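Local atomic coordinates of 2L protein (Yaba-like disease virus, PDB entry 3IT8), a protein that probably binds the host cytokine tumour necrosis factor through a fold related to MHC class I, thereby blunting inflammatory signalling. Residues Tyr5-Val9 against Tyr64-Tyr70; Gln28-Ile33 against Val44-Trp50; Thr88-Ile94 against Gly108-Asn114. All coordinates share one frame; numbering follows the deposited sequence.

How the interactions relate
Starting from the N terminus, strand 2-10 supplies Tyr-5 to Val-9, which interaction 1 joins to helix 61-82 only after the chain has run through three further strands. Interaction 2, a hairpin between 28-33 and 44-50, closes within that long excursion, so it sits inside interaction 1 along the sequence. Interaction 3 follows in series: 88-94 comes after the helix and pairs with 108-114. All three reach one antiparallel sheet. Phe-66 packs against Ile-33, linking interactions 1 and 2, whereas Tyr-7 O and Leu-93 N pair the neighbouring strands of interactions 1 and 3. Interactions 2 and 3 do not touch, their nearest atoms being about 11 Å apart.

Interaction 1 (Tyr5-Val9 against Tyr64-Tyr70); sequences YNYTV and YNFNFWY. With NAG (2-acetamido-2-deoxy-beta-D-glucopyranose), chain M.
Tyr-7 reaches from strand 2-10 to give its phenol proton to the carbonyl of Tyr-64, OH to O 2.7 Å. This is helix-on-sheet packing of the MHC class I-like platform, in which helices, here 61-82, lie across an eight-stranded antiparallel sheet. Tyr-5, Tyr-7 and Val-9 alternate along the strand and direct their side chains at the helix. In Tyr-7 the ring stands anti to its own carbonyl carbon (chi1 -64°), which carries the hydroxyl to the start of the segment 64-70. The Tyr-64 carbonyl oxygen lies at the edge of that ring, in its plane, while Trp-69 presents an edge to one face. The centroid of the Trp-69 five-membered ring lies 4.5 Å from that of the Tyr-7 ring, and the planes meet at 50°, well short of perpendicular. Tyr-5 and Tyr-64 come nearer to a true T, with planes at 75°. Here the CD2-CE2 edge of Tyr-64 sits over the Tyr-5 face, CE2 being 3.7 Å from Tyr-5 CZ. Further along, Val-9 CG1 rests 3.9 Å from Tyr-70 CD1. Tyrosine suits this buried layer because the flat ring packs while the hydroxyl finds a partner: Tyr-5 OH bonds to Tyr-170 OH of helix 148-174, and Tyr-64 OH to Asp-23. Between Tyr-5 and Tyr-7 the strand turns Asn-6 to the opposite side, its ND2 joined covalently to NAG C1. On the helix side, one water donates to Tyr-7 OH and Asn-65 OD1 and accepts from Trp-69 NE1 at 2.8 Å.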
loop_
_atom_site.group_PDB
_atom_site.type_symbol
_atom_site.label_atom_id
_atom_site.label_comp_id
_atom_site.label_asym_id
_atom_site.label_seq_id
_atom_site.Cartn_x
_atom_site.Cartn_y
_atom_site.Cartn_z
ATOM N N TYR D 5 25.190 21.326 20.892
ATOM C CA TYR D 5 26.568 21.512 20.433
ATOM C C TYR D 5 26.864 23.018 20.424
ATOM O O TYR D 5 26.094 23.808 19.868
ATOM C CB TYR D 5 26.741 20.950 19.026
ATOM C CG TYR D 5 26.830 19.442 18.957
ATOM C CD1 TYR D 5 26.617 18.653 20.088
ATOM C CD2 TYR D 5 27.112 18.795 17.754
ATOM C CE1 TYR D 5 26.680 17.252 20.024
ATOM C CE2 TYR D 5 27.171 17.396 17.677
ATOM C CZ TYR D 5 26.953 16.636 18.813
ATOM O OH TYR D 5 26.991 15.265 18.735
ATOM N N ASN D 6 27.967 23.421 21.037
ATOM C CA ASN D 6 28.328 24.836 21.121
ATOM C C ASN D 6 29.768 25.028 20.666
ATOM O O ASN D 6 30.689 24.517 21.291
ATOM C CB ASN D 6 28.155 25.316 22.583
ATOM C CG ASN D 6 28.480 26.796 22.792
ATOM O OD1 ASN D 6 28.910 27.502 21.874
ATOM N ND2 ASN D 6 28.271 27.245 24.032
ATOM N N TYR D 7 29.956 25.731 19.560
ATOM C CA TYR D 7 31.293 26.021 19.067
ATOM C C TYR D 7 31.515 27.512 19.299
ATOM O O TYR D 7 30.678 28.327 18.904
ATOM C CB TYR D 7 31.421 25.759 17.568
ATOM C CG TYR D 7 31.236 24.333 17.134
ATOM C CD1 TYR D 7 29.963 23.810 16.930
ATOM C CD2 TYR D 7 32.333 23.525 16.850
ATOM C CE1 TYR D 7 29.786 22.519 16.441
ATOM C CE2 TYR D 7 32.168 22.236 16.368
ATOM C CZ TYR D 7 30.884 21.738 16.157
ATOM O OH TYR D 7 30.688 20.475 15.634
ATOM N N THR D 8 32.636 27.881 19.912
ATOM C CA THR D 8 32.886 29.291 20.149
ATOM C C THR D 8 34.322 29.765 19.952
ATOM O O THR D 8 35.246 29.206 20.542
ATOM C CB THR D 8 32.464 29.672 21.573
ATOM O OG1 THR D 8 31.121 29.229 21.809
ATOM C CG2 THR D 8 32.535 31.180 21.760
ATOM N N VAL D 9 34.517 30.781 19.111
ATOM C CA VAL D 9 35.848 31.356 18.955
ATOM C C VAL D 9 35.772 32.769 19.579
ATOM O O VAL D 9 34.781 33.494 19.405
ATOM C CB VAL D 9 36.303 31.433 17.484
ATOM C CG1 VAL D 9 36.108 30.097 16.830
ATOM C CG2 VAL D 9 35.552 32.503 16.758
ATOM N N TYR D 64 34.118 16.175 16.059
ATOM C CA TYR D 64 33.028 17.088 15.726
ATOM C C TYR D 64 33.385 18.134 14.679
ATOM O O TYR D 64 32.882 19.262 14.736
ATOM C CB TYR D 64 32.537 17.807 16.991
ATOM C CG TYR D 64 32.182 16.878 18.133
ATOM C CD1 TYR D 64 33.166 16.151 18.800
ATOM C CD2 TYR D 64 30.853 16.712 18.536
ATOM C CE1 TYR D 64 32.848 15.285 19.830
ATOM C CE2 TYR D 64 30.517 15.850 19.566
ATOM C CZ TYR D 64 31.521 15.137 20.212
ATOM O OH TYR D 64 31.194 14.284 21.248
ATOM N N ASN D 65 34.228 17.757 13.717
ATOM C CA ASN D 65 34.656 18.680 12.672
ATOM C C ASN D 65 35.158 19.971 13.310
ATOM O O ASN D 65 34.945 21.053 12.760
ATOM C CB ASN D 65 33.492 19.006 11.744
ATOM C CG ASN D 65 32.958 17.790 11.030
ATOM O OD1 ASN D 65 31.767 17.520 11.069
ATOM N ND2 ASN D 65 33.834 17.053 10.361
ATOM N N PHE D 66 35.818 19.863 14.468
ATOM C CA PHE D 66 36.315 21.042 15.174
ATOM C C PHE D 66 37.280 21.924 14.385
ATOM O O PHE D 66 37.084 23.135 14.297
ATOM C CB PHE D 66 36.990 20.660 16.484
ATOM C CG PHE D 66 37.408 21.838 17.289
ATOM C CD1 PHE D 66 36.501 22.496 18.099
ATOM C CD2 PHE D 66 38.693 22.334 17.194
ATOM C CE1 PHE D 66 36.870 23.642 18.807
ATOM C CE2 PHE D 66 39.074 23.481 17.898
ATOM C CZ PHE D 66 38.161 24.134 18.705
ATOM N N ASN D 67 38.326 21.330 13.825
ATOM C CA ASN D 67 39.286 22.115 13.069
ATOM C C ASN D 67 38.560 22.869 11.974
ATOM O O ASN D 67 38.830 24.048 11.761
ATOM C CB ASN D 67 40.368 21.221 12.465
ATOM C CG ASN D 67 41.097 20.407 13.511
ATOM O OD1 ASN D 67 41.289 20.858 14.632
ATOM N ND2 ASN D 67 41.518 19.207 13.148
ATOM N N PHE D 68 37.628 22.204 11.290
ATOM C CA PHE D 68 36.879 22.857 10.218
ATOM C C PHE D 68 36.151 24.093 10.727
ATOM O O PHE D 68 36.324 25.191 10.198
ATOM C CB PHE D 68 35.864 21.908 9.604
ATOM C CG PHE D 68 34.858 22.597 8.729
ATOM C CD1 PHE D 68 35.144 22.865 7.398
ATOM C CD2 PHE D 68 33.623 23.011 9.252
ATOM C CE1 PHE D 68 34.232 23.531 6.588
ATOM C CE2 PHE D 68 32.698 23.683 8.451
ATOM C CZ PHE D 68 33.007 23.944 7.109
ATOM N N TRP D 69 35.337 23.912 11.761
ATOM C CA TRP D 69 34.577 25.018 12.317
ATOM C C TRP D 69 35.441 26.110 12.938
ATOM O O TRP D 69 35.233 27.301 12.694
ATOM C CB TRP D 69 33.572 24.494 13.344
ATOM C CG TRP D 69 32.423 23.763 12.714
ATOM C CD1 TRP D 69 32.100 22.440 12.862
ATOM C CD2 TRP D 69 31.466 24.308 11.791
ATOM N NE1 TRP D 69 31.008 22.127 12.089
ATOM C CE2 TRP D 69 30.596 23.253 11.421
ATOM C CE3 TRP D 69 31.260 25.587 11.238
ATOM C CZ2 TRP D 69 29.528 23.439 10.519
ATOM C CZ3 TRP D 69 30.201 25.770 10.343
ATOM C CH2 TRP D 69 29.350 24.698 9.996
ATOM N N TYR D 70 36.413 25.721 13.746
ATOM C CA TYR D 70 37.272 26.718 14.362
ATOM C C TYR D 70 37.815 27.662 13.297
ATOM O O TYR D 70 37.697 28.882 13.391
ATOM C CB TYR D 70 38.446 26.058 15.073
ATOM C CG TYR D 70 39.459 27.072 15.518
ATOM C CD1 TYR D 70 39.239 27.847 16.655
ATOM C CD2 TYR D 70 40.599 27.320 14.756
ATOM C CE1 TYR D 70 40.124 28.848 17.024
ATOM C CE2 TYR D 70 41.491 28.316 15.102
ATOM C CZ TYR D 70 41.246 29.082 16.244
ATOM O OH TYR D 70 42.101 30.098 16.610
HETATM C C1 NAG M . 28.738 28.552 24.470
HETATM C C2 NAG M . 27.689 29.187 25.386
HETATM C C3 NAG M . 28.184 30.569 25.863
HETATM C C4 NAG M . 29.539 30.418 26.572
HETATM C C5 NAG M . 30.503 29.749 25.577
HETATM C C6 NAG M . 31.896 29.531 26.140
HETATM C C7 NAG M . 25.448 28.442 24.884
HETATM C C8 NAG M . 24.061 28.842 24.425
HETATM N N2 NAG M . 26.435 29.309 24.666
HETATM O O3 NAG M . 27.240 31.160 26.744
HETATM O O4 NAG M . 30.038 31.693 27.011
HETATM O O5 NAG M . 29.983 28.452 25.171
HETATM O O6 NAG M . 31.939 28.404 27.004
HETATM O O7 NAG M . 25.618 27.355 25.427
HETATM O O HOH W 1 30.160 19.615 12.936
#

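Interaction 2 (Gln28-Ile33 against Val44-Trp50); sequences QLVTKI and VNFRADW
In the hairpin of strands 28-36 and 41-47, at one margin of the platform sheet, Lys-32 and Phe-46 form an antiparallel hydrogen-bonded pair, Lys-32 N donating to Phe-46 O at 3.1 Å. A classic beta bulge follows: Asn-45 and Phe-46 both face Lys-32, whose O receives Asn-45 N at 2.8 Å and, weakly, Phe-46 N at 3.4 Å. Beyond the strand pairing, Ala-48 N donates to Val-30 O. Leu-29 lays its CD2 over the face of the Phe-46 ring, 4.0 Å from the centroid and 28° off the normal, a CH-pi contact. With CG anti to the backbone N (chi1 174°), the leucine branch is carried across to that ring. Val-30 instead meets Trp-50, CG2 lying 3.9 Å from CH2, and Trp-50 also packs on helix 148-174. Ile-33 CG1 is 4.0 Å from Val-44 CG2; Ile-33, buried against Phe-66 of helix 61-82, is apolar as its place requires, while Val-44 lies at the surface margin of the same face. The extended Lys-32 chain crosses the Asn-45 amide, whose ND2 bonds to Ser-34 OG. The bulge thus lets one carbonyl oxygen accept from two consecutive N-H groups, the Phe-46 bond being the weak one.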
loop_
_atom_site.group_PDB
_atom_site.type_symbol
_atom_site.label_atom_id
_atom_site.label_comp_id
_atom_site.label_asym_id
_atom_site.label_seq_id
_atom_site.Cartn_x
_atom_site.Cartn_y
_atom_site.Cartn_z
ATOM N N GLN D 28 24.361 17.397 31.143
ATOM C CA GLN D 28 25.593 16.622 31.305
ATOM C C GLN D 28 26.678 16.883 30.250
ATOM O O GLN D 28 26.481 16.627 29.061
ATOM C CB GLN D 28 25.284 15.127 31.271
ATOM C CG GLN D 28 24.242 14.680 32.238
ATOM C CD GLN D 28 24.629 14.959 33.664
ATOM O OE1 GLN D 28 24.142 15.920 34.273
ATOM N NE2 GLN D 28 25.511 14.122 34.213
ATOM N N LEU D 29 27.838 17.363 30.682
ATOM C CA LEU D 29 28.905 17.607 29.733
ATOM C C LEU D 29 29.364 16.256 29.174
ATOM O O LEU D 29 29.614 15.317 29.917
ATOM C CB LEU D 29 30.064 18.327 30.417
ATOM C CG LEU D 29 31.288 18.501 29.520
ATOM C CD1 LEU D 29 30.906 19.343 28.296
ATOM C CD2 LEU D 29 32.430 19.136 30.320
ATOM N N VAL D 30 29.463 16.153 27.860
ATOM C CA VAL D 30 29.895 14.913 27.244
ATOM C C VAL D 30 31.287 15.046 26.631
ATOM O O VAL D 30 32.100 14.124 26.714
ATOM C CB VAL D 30 28.930 14.489 26.140
ATOM C CG1 VAL D 30 29.420 13.215 25.478
ATOM C CG2 VAL D 30 27.558 14.291 26.713
ATOM N N THR D 31 31.557 16.194 26.012
ATOM C CA THR D 31 32.843 16.434 25.381
ATOM C C THR D 31 33.233 17.890 25.394
ATOM O O THR D 31 32.390 18.760 25.188
ATOM C CB THR D 31 32.816 16.011 23.921
ATOM O OG1 THR D 31 32.690 14.597 23.844
ATOM C CG2 THR D 31 34.073 16.423 23.216
ATOM N N LYS D 32 34.511 18.149 25.648
ATOM C CA LYS D 32 35.025 19.504 25.599
ATOM C C LYS D 32 36.240 19.457 24.708
ATOM O O LYS D 32 37.076 18.556 24.831
ATOM C CB LYS D 32 35.448 20.030 26.960
ATOM C CG LYS D 32 36.040 21.425 26.854
ATOM C CD LYS D 32 36.539 21.954 28.180
ATOM C CE LYS D 32 37.163 23.319 28.007
ATOM N NZ LYS D 32 37.761 23.810 29.277
ATOM N N ILE D 33 36.324 20.413 23.794
ATOM C CA ILE D 33 37.448 20.502 22.882
ATOM C C ILE D 33 37.900 21.950 22.810
ATOM O O ILE D 33 37.076 22.866 22.803
ATOM C CB ILE D 33 37.059 20.015 21.474
ATOM C CG1 ILE D 33 36.814 18.502 21.502
ATOM C CG2 ILE D 33 38.164 20.389 20.463
ATOM C CD1 ILE D 33 36.233 17.962 20.199
ATOM N N VAL D 44 40.871 17.061 22.680
ATOM C CA VAL D 44 39.743 16.730 23.539
ATOM C C VAL D 44 40.237 16.890 24.952
ATOM O O VAL D 44 41.189 16.218 25.348
ATOM C CB VAL D 44 39.279 15.289 23.347
ATOM C CG1 VAL D 44 38.180 14.977 24.337
ATOM C CG2 VAL D 44 38.786 15.095 21.931
ATOM N N ASN D 45 39.611 17.783 25.709
ATOM C CA ASN D 45 40.024 18.017 27.088
ATOM C C ASN D 45 39.200 17.171 28.037
ATOM O O ASN D 45 39.666 16.754 29.089
ATOM C CB ASN D 45 39.842 19.484 27.473
ATOM C CG ASN D 45 40.413 20.426 26.452
ATOM O OD1 ASN D 45 41.552 20.272 26.016
ATOM N ND2 ASN D 45 39.624 21.425 26.066
ATOM N N PHE D 46 37.963 16.909 27.656
ATOM C CA PHE D 46 37.082 16.137 28.502
ATOM C C PHE D 46 36.207 15.202 27.701
ATOM O O PHE D 46 35.771 15.512 26.586
ATOM C CB PHE D 46 36.191 17.081 29.302
ATOM C CG PHE D 46 35.263 16.381 30.236
ATOM C CD1 PHE D 46 35.637 16.137 31.549
ATOM C CD2 PHE D 46 34.017 15.929 29.798
ATOM C CE1 PHE D 46 34.786 15.454 32.414
ATOM C CE2 PHE D 46 33.159 15.241 30.654
ATOM C CZ PHE D 46 33.546 15.005 31.966
ATOM N N ARG D 47 35.948 14.047 28.285
ATOM C CA ARG D 47 35.068 13.061 27.679
ATOM C C ARG D 47 34.352 12.301 28.783
ATOM O O ARG D 47 34.995 11.636 29.586
ATOM C CB ARG D 47 35.844 12.071 26.833
ATOM C CG ARG D 47 34.922 11.034 26.235
ATOM C CD ARG D 47 34.148 11.607 25.061
ATOM N NE ARG D 47 34.843 11.322 23.806
ATOM C CZ ARG D 47 34.850 12.120 22.741
ATOM N NH1 ARG D 47 34.198 13.275 22.769
ATOM N NH2 ARG D 47 35.511 11.761 21.642
ATOM N N ALA D 48 33.028 12.405 28.838
ATOM C CA ALA D 48 32.268 11.695 29.861
ATOM C C ALA D 48 32.579 10.198 29.799
ATOM O O ALA D 48 32.648 9.609 28.718
ATOM C CB ALA D 48 30.789 11.925 29.671
ATOM N N ASP D 49 32.778 9.599 30.971
ATOM C CA ASP D 49 33.099 8.178 31.089
ATOM C C ASP D 49 32.024 7.252 30.507
ATOM O O ASP D 49 32.335 6.171 30.022
ATOM C CB ASP D 49 33.333 7.831 32.562
ATOM C CG ASP D 49 32.207 8.318 33.461
ATOM O OD1 ASP D 49 32.037 9.553 33.591
ATOM O OD2 ASP D 49 31.486 7.469 34.031
ATOM N N TRP D 50 30.763 7.678 30.547
ATOM C CA TRP D 50 29.675 6.848 30.046
ATOM C C TRP D 50 29.425 6.895 28.547
ATOM O O TRP D 50 28.653 6.092 28.017
ATOM C CB TRP D 50 28.368 7.191 30.754
ATOM C CG TRP D 50 27.977 8.637 30.718
ATOM C CD1 TRP D 50 28.258 9.591 31.662
ATOM C CD2 TRP D 50 27.196 9.292 29.712
ATOM N NE1 TRP D 50 27.692 10.797 31.310
ATOM C CE2 TRP D 50 27.040 10.643 30.115
ATOM C CE3 TRP D 50 26.612 8.872 28.511
ATOM C CZ2 TRP D 50 26.325 11.570 29.356
ATOM C CZ3 TRP D 50 25.899 9.795 27.759
ATOM C CH2 TRP D 50 25.763 11.127 28.184
#

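Interaction 3 (Thr88-Ile94 against Gly108-Asn114); sequences TTSLSLI and GYVETAN
Val-110 fits between two leucines of the neighbouring strand: its CG1 lies 3.6 Å from Leu-91 CD1, and its CG2 lies 3.8 Å from Leu-93 CD1. CG is anti to the backbone N in both leucines, and chi2 near +60° turns CD1 toward the valine. Leu-91 and Leu-93 also pack on helix 61-82, through Met-73. On the other face of the sheet Ile-94 runs alongside Tyr-109, with CB over the ring, 3.8 Å from the centroid and 19° off the normal. The NAG borne by Asn-6 touches this isoleucine as well. The pairing belongs to the hairpin of strands 90-100 and 103-112, which extends the platform sheet away from strand 2-10. Ser-92 and Glu-111 form a hydrogen-bonded pair: Ser-92 N donates to Glu-111 O at 2.9 Å, and Glu-111 N returns a bond to Ser-92 O at 3.0 Å. Ile-94 and Tyr-109 pair likewise, each N 2.8 Å from the other residue's O. Ser-92, short and polar, hydrogen-bonds through OG to Thr-8 OG1 on strand 2-10, whereas the longer Glu-111 reaches Tyr-243 OH with OE1. Toward the end of the pairing, Ala-113 N reaches Ser-90 O only weakly, at 3.4 Å.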
loop_
_atom_site.group_PDB
_atom_site.type_symbol
_atom_site.label_atom_id
_atom_site.label_comp_id
_atom_site.label_asym_id
_atom_site.label_seq_id
_atom_site.Cartn_x
_atom_site.Cartn_y
_atom_site.Cartn_z
ATOM N N THR D 88 32.872 42.372 17.299
ATOM C CA THR D 88 32.436 41.562 18.427
ATOM C C THR D 88 33.583 40.812 19.066
ATOM O O THR D 88 34.602 40.547 18.424
ATOM C CB THR D 88 31.392 40.521 17.992
ATOM O OG1 THR D 88 30.299 41.177 17.340
ATOM C CG2 THR D 88 30.869 39.764 19.193
ATOM N N THR D 89 33.390 40.458 20.331
ATOM C CA THR D 89 34.375 39.722 21.111
ATOM C C THR D 89 34.479 38.275 20.663
ATOM O O THR D 89 35.582 37.723 20.547
ATOM C CB THR D 89 33.986 39.679 22.575
ATOM O OG1 THR D 89 33.650 40.994 23.008
ATOM C CG2 THR D 89 35.128 39.138 23.408
ATOM N N SER D 90 33.321 37.659 20.421
ATOM C CA SER D 90 33.274 36.262 20.013
ATOM C C SER D 90 32.115 35.900 19.094
ATOM O O SER D 90 31.199 36.692 18.875
ATOM C CB SER D 90 33.203 35.376 21.249
ATOM O OG SER D 90 32.003 35.636 21.953
ATOM N N LEU D 91 32.173 34.670 18.584
ATOM C CA LEU D 91 31.178 34.118 17.675
ATOM C C LEU D 91 30.866 32.697 18.124
ATOM O O LEU D 91 31.758 31.951 18.523
ATOM C CB LEU D 91 31.738 34.102 16.256
ATOM C CG LEU D 91 30.732 33.841 15.144
ATOM C CD1 LEU D 91 29.641 34.897 15.198
ATOM C CD2 LEU D 91 31.436 33.894 13.795
ATOM N N SER D 92 29.596 32.325 18.073
ATOM C CA SER D 92 29.180 30.987 18.487
ATOM C C SER D 92 28.246 30.287 17.501
ATOM O O SER D 92 27.349 30.908 16.911
ATOM C CB SER D 92 28.472 31.031 19.842
ATOM O OG SER D 92 29.347 31.395 20.883
ATOM N N LEU D 93 28.463 28.987 17.325
ATOM C CA LEU D 93 27.621 28.183 16.451
ATOM C C LEU D 93 26.829 27.252 17.364
ATOM O O LEU D 93 27.367 26.299 17.908
ATOM C CB LEU D 93 28.461 27.366 15.486
ATOM C CG LEU D 93 27.609 26.420 14.634
ATOM C CD1 LEU D 93 26.605 27.234 13.848
ATOM C CD2 LEU D 93 28.491 25.586 13.693
ATOM N N ILE D 94 25.550 27.546 17.549
ATOM C CA ILE D 94 24.697 26.747 18.422
ATOM C C ILE D 94 23.823 25.830 17.588
ATOM O O ILE D 94 23.024 26.281 16.776
ATOM C CB ILE D 94 23.780 27.651 19.278
ATOM C CG1 ILE D 94 24.617 28.669 20.049
ATOM C CG2 ILE D 94 22.976 26.813 20.252
ATOM C CD1 ILE D 94 25.686 28.055 20.887
ATOM N N GLY D 108 19.942 25.355 14.563
ATOM C CA GLY D 108 21.307 25.625 14.168
ATOM C C GLY D 108 21.352 27.096 13.858
ATOM O O GLY D 108 20.813 27.527 12.840
ATOM N N TYR D 109 21.959 27.878 14.738
ATOM C CA TYR D 109 22.059 29.306 14.517
ATOM C C TYR D 109 23.402 29.848 14.973
ATOM O O TYR D 109 24.152 29.173 15.681
ATOM C CB TYR D 109 20.927 30.017 15.234
ATOM C CG TYR D 109 20.923 29.822 16.729
ATOM C CD1 TYR D 109 21.647 30.673 17.573
ATOM C CD2 TYR D 109 20.127 28.834 17.315
ATOM C CE1 TYR D 109 21.563 30.553 18.956
ATOM C CE2 TYR D 109 20.039 28.702 18.702
ATOM C CZ TYR D 109 20.753 29.565 19.513
ATOM O OH TYR D 109 20.633 29.457 20.878
ATOM N N VAL D 110 23.703 31.069 14.548
ATOM C CA VAL D 110 24.952 31.712 14.885
ATOM C C VAL D 110 24.646 32.934 15.717
ATOM O O VAL D 110 23.853 33.764 15.301
ATOM C CB VAL D 110 25.697 32.148 13.597
ATOM C CG1 VAL D 110 26.869 33.064 13.938
ATOM C CG2 VAL D 110 26.194 30.925 12.852
ATOM N N GLU D 111 25.242 33.032 16.901
ATOM C CA GLU D 111 25.046 34.211 17.732
ATOM C C GLU D 111 26.388 34.897 17.990
ATOM O O GLU D 111 27.455 34.300 17.850
ATOM C CB GLU D 111 24.352 33.878 19.048
ATOM C CG GLU D 111 25.019 32.819 19.851
ATOM C CD GLU D 111 24.292 32.559 21.152
ATOM O OE1 GLU D 111 23.034 32.563 21.143
ATOM O OE2 GLU D 111 24.980 32.336 22.181
ATOM N N THR D 112 26.303 36.169 18.356
ATOM C CA THR D 112 27.453 37.018 18.611
ATOM C C THR D 112 27.418 37.444 20.064
ATOM O O THR D 112 26.417 37.246 20.739
ATOM C CB THR D 112 27.379 38.241 17.666
ATOM O OG1 THR D 112 28.246 38.027 16.550
ATOM C CG2 THR D 112 27.730 39.519 18.366
ATOM N N ALA D 113 28.511 38.002 20.565
ATOM C CA ALA D 113 28.526 38.454 21.953
ATOM C C ALA D 113 27.445 39.534 22.119
ATOM O O ALA D 113 26.971 39.789 23.227
ATOM C CB ALA D 113 29.901 39.017 22.308
ATOM N N ASN D 114 27.052 40.149 21.000
ATOM C CA ASN D 114 26.040 41.200 20.984
ATOM C C ASN D 114 24.627 40.647 20.881
ATOM O O ASN D 114 23.656 41.389 21.041
ATOM C CB ASN D 114 26.284 42.159 19.823
ATOM C CG ASN D 114 27.683 42.708 19.819
ATOM O OD1 ASN D 114 28.171 43.209 20.838
ATOM N ND2 ASN D 114 28.348 42.622 18.670
#